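Local coordinates for putative lipoprotein (Pseudomonas protegens, PDB 4KT3), which probably acts as the immunity protein that binds and neutralises a cognate type VI secretion effector, a peptidoglycan glycoside hydrolase, at residues B[23-28]-B[63-68]. Residues are numbered along the deposited sequence; the frame is centred on the assembly and turned at random.
Sequences QAEQVL and YDFSLG
The Phe65 ring supplies most of the strand's share of this contact, and the helix atoms all come to it obliquely from one side of its plane, the Ala24 methyl lying much nearer that plane than the rest. CZ lies 3.5 Å from Glu25 N and 3.9 Å from Ala24 C. The Glu25 CB methylene approaches CE1 (3.5 Å) and the Ala24 methyl CE2 (4.0 Å). Leu28 takes the root of the same side chain, its CD2 methyl coming within 3.5 Å of Phe65 CB, the two side chains running past one another with opposed headings. In Phe65, chi1 of -60° puts CG beside the backbone N and sends the ring back toward the start of the strand, where it spans Leu28, Glu25 and Ala24. The second ring, Tyr63, has a lighter role: CD2 touches the Ala24 methyl at an oblique approach of 3.9 Å.

This is how an alpha-helix commonly covers one face of an antiparallel sheet. Helix 21-34 lies across strand 62-69, the two short segments inclined by 52° with axes 9.2 Å apart; the small Ala24 lets the backbones draw together beside Tyr63. Val85 and Phe83 of the adjoining strand 78-86 widen the apolar layer under Ala24 and Leu28. No hydrogen bond joins the two segments; they meet by apolar packing.

Of the Glu25 side chain, the methylenes CB and CG meet the ring. Beyond them the extended chain carries a carboxylate turned 67° from the ring plane, which forms a salt bridge with Arg29 one helical turn on. On the reverse side of the strand, Ser66 packs against Gln71 of the partner protein chain.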
ATOM      1  N   GLN B  23      -2.559   3.098  18.910  1.00 22.22           N
ATOM      2  CA  GLN B  23      -2.410   4.540  19.047  1.00 21.29           C
ATOM      3  C   GLN B  23      -1.928   5.173  17.742  1.00 20.95           C
ATOM      4  O   GLN B  23      -2.399   6.245  17.358  1.00 20.14           O
ATOM      5  CB  GLN B  23      -1.444   4.870  20.187  1.00 23.28           C
ATOM      6  CG  GLN B  23      -1.993   4.530  21.569  1.00 27.92           C
ATOM      7  CD  GLN B  23      -0.967   4.683  22.676  1.00 28.02           C
ATOM      8  OE1 GLN B  23       0.217   4.408  22.486  1.00 26.17           O
ATOM      9  NE2 GLN B  23      -1.420   5.135  23.844  1.00 31.03           N
ATOM     10  N   ALA B  24      -1.002   4.509  17.056  1.00 18.93           N
ATOM     11  CA  ALA B  24      -0.507   5.003  15.775  1.00 16.79           C
ATOM     12  C   ALA B  24      -1.655   5.085  14.762  1.00 19.09           C
ATOM     13  O   ALA B  24      -1.730   6.025  13.978  1.00 18.94           O
ATOM     14  CB  ALA B  24       0.614   4.111  15.248  1.00 17.11           C
ATOM     15  N   GLU B  25      -2.560   4.110  14.790  1.00 19.83           N
ATOM     16  CA  GLU B  25      -3.705   4.150  13.892  1.00 19.08           C
ATOM     17  C   GLU B  25      -4.596   5.351  14.217  1.00 19.28           C
ATOM     18  O   GLU B  25      -5.150   5.993  13.324  1.00 20.29           O
ATOM     19  CB  GLU B  25      -4.537   2.868  13.975  1.00 18.69           C
ATOM     20  CG  GLU B  25      -5.607   2.815  12.906  1.00 22.55           C
ATOM     21  CD  GLU B  25      -6.595   1.686  13.112  1.00 32.52           C
ATOM     22  OE1 GLU B  25      -6.174   0.552  13.413  1.00 36.34           O
ATOM     23  OE2 GLU B  25      -7.805   1.937  12.970  1.00 34.81           O
ATOM     24  N   GLN B  26      -4.743   5.654  15.499  1.00 18.95           N
ATOM     25  CA  GLN B  26      -5.555   6.800  15.882  1.00 22.04           C
ATOM     26  C   GLN B  26      -4.903   8.105  15.421  1.00 22.02           C
ATOM     27  O   GLN B  26      -5.601   9.028  14.987  1.00 21.71           O
ATOM     28  CB  GLN B  26      -5.843   6.800  17.382  1.00 24.87           C
ATOM     29  CG  GLN B  26      -6.798   5.690  17.794  1.00 34.39           C
ATOM     30  CD  GLN B  26      -8.083   5.676  16.964  1.00 37.30           C
ATOM     31  OE1 GLN B  26      -8.745   6.704  16.806  1.00 38.46           O
ATOM     32  NE2 GLN B  26      -8.432   4.506  16.424  1.00 40.84           N
ATOM     33  N   VAL B  27      -3.573   8.169  15.480  1.00 20.93           N
ATOM     34  CA  VAL B  27      -2.840   9.302  14.924  1.00 18.61           C
ATOM     35  C   VAL B  27      -3.131   9.415  13.425  1.00 17.43           C
ATOM     36  O   VAL B  27      -3.459  10.491  12.925  1.00 18.81           O
ATOM     37  CB  VAL B  27      -1.306   9.174  15.162  1.00 18.78           C
ATOM     38  CG1 VAL B  27      -0.541  10.247  14.407  1.00 19.50           C
ATOM     39  CG2 VAL B  27      -0.983   9.269  16.654  1.00 21.74           C
ATOM     40  N   LEU B  28      -3.009   8.306  12.701  1.00 18.04           N
ATOM     41  CA  LEU B  28      -3.310   8.305  11.272  1.00 15.35           C
ATOM     42  C   LEU B  28      -4.735   8.800  11.013  1.00 20.14           C
ATOM     43  O   LEU B  28      -4.974   9.603  10.103  1.00 18.11           O
ATOM     44  CB  LEU B  28      -3.117   6.904  10.683  1.00 16.07           C
ATOM     45  CG  LEU B  28      -3.489   6.791   9.205  1.00 17.62           C
ATOM     46  CD1 LEU B  28      -2.627   7.730   8.356  1.00 20.62           C
ATOM     47  CD2 LEU B  28      -3.346   5.360   8.719  1.00 17.85           C
ATOM     48  N   TYR B  63       4.822   2.180  12.276  1.00 12.72           N
ATOM     49  CA  TYR B  63       3.803   1.190  11.953  1.00 12.08           C
ATOM     50  C   TYR B  63       3.189   1.583  10.611  1.00 11.93           C
ATOM     51  O   TYR B  63       2.924   2.761  10.376  1.00 12.96           O
ATOM     52  CB  TYR B  63       2.727   1.167  13.024  1.00 13.85           C
ATOM     53  CG  TYR B  63       3.167   0.499  14.296  1.00 16.23           C
ATOM     54  CD1 TYR B  63       3.462  -0.855  14.320  1.00 18.05           C
ATOM     55  CD2 TYR B  63       3.277   1.218  15.476  1.00 19.47           C
ATOM     56  CE1 TYR B  63       3.864  -1.475  15.484  1.00 20.31           C
ATOM     57  CE2 TYR B  63       3.672   0.613  16.641  1.00 20.44           C
ATOM     58  CZ  TYR B  63       3.971  -0.732  16.641  1.00 21.28           C
ATOM     59  OH  TYR B  63       4.358  -1.336  17.812  1.00 28.38           O
ATOM     60  N   ASP B  64       2.969   0.605   9.737  1.00 12.17           N
ATOM     61  CA  ASP B  64       2.396   0.871   8.417  1.00  9.97           C
ATOM     62  C   ASP B  64       0.900   0.543   8.374  1.00  9.71           C
ATOM     63  O   ASP B  64       0.428  -0.389   9.050  1.00 12.00           O
ATOM     64  CB  ASP B  64       3.097   0.044   7.337  1.00 11.09           C
ATOM     65  CG  ASP B  64       4.532   0.468   7.080  1.00 12.15           C
ATOM     66  OD1 ASP B  64       5.056   1.384   7.750  1.00 12.59           O
ATOM     67  OD2 ASP B  64       5.149  -0.168   6.198  1.00 12.25           O
ATOM     68  N   PHE B  65       0.165   1.290   7.550  1.00 11.63           N
ATOM     69  CA  PHE B  65      -1.279   1.130   7.422  1.00 12.97           C
ATOM     70  C   PHE B  65      -1.688   1.320   5.978  1.00 13.92           C
ATOM     71  O   PHE B  65      -1.160   2.193   5.287  1.00 13.44           O
ATOM     72  CB  PHE B  65      -2.026   2.177   8.261  1.00 13.85           C
ATOM     73  CG  PHE B  65      -1.721   2.104   9.713  1.00 12.78           C
ATOM     74  CD1 PHE B  65      -2.475   1.293  10.549  1.00 15.20           C
ATOM     75  CD2 PHE B  65      -0.664   2.833  10.251  1.00 13.82           C
ATOM     76  CE1 PHE B  65      -2.186   1.212  11.894  1.00 13.06           C
ATOM     77  CE2 PHE B  65      -0.378   2.752  11.597  1.00 17.11           C
ATOM     78  CZ  PHE B  65      -1.144   1.949  12.420  1.00 15.07           C
ATOM     79  N   SER B  66      -2.628   0.504   5.519  1.00 12.86           N
ATOM     80  CA  SER B  66      -3.206   0.720   4.201  1.00 11.35           C
ATOM     81  C   SER B  66      -4.617   1.267   4.347  1.00 14.70           C
ATOM     82  O   SER B  66      -5.325   0.944   5.303  1.00 16.62           O
ATOM     83  CB  SER B  66      -3.224  -0.575   3.396  1.00 18.29           C
ATOM     84  OG  SER B  66      -4.147  -1.492   3.929  1.00 18.38           O
ATOM     85  N   LEU B  67      -5.008   2.110   3.396  1.00 13.51           N
ATOM     86  CA  LEU B  67      -6.350   2.655   3.322  1.00 14.33           C
ATOM     87  C   LEU B  67      -6.962   2.143   2.029  1.00 13.29           C
ATOM     88  O   LEU B  67      -6.408   2.330   0.945  1.00 14.85           O
ATOM     89  CB  LEU B  67      -6.296   4.170   3.307  1.00 15.96           C
ATOM     90  CG  LEU B  67      -7.625   4.894   3.089  1.00 19.52           C
ATOM     91  CD1 LEU B  67      -8.605   4.608   4.220  1.00 22.19           C
ATOM     92  CD2 LEU B  67      -7.368   6.384   2.946  1.00 22.31           C
ATOM     93  N   GLY B  68      -8.094   1.471   2.140  1.00 18.56           N
ATOM     94  CA  GLY B  68      -8.662   0.812   0.985  1.00 23.65           C
ATOM     95  C   GLY B  68     -10.168   0.793   0.958  1.00 17.41           C
ATOM     96  O   GLY B  68     -10.825   1.239   1.893  1.00 18.07           O
TER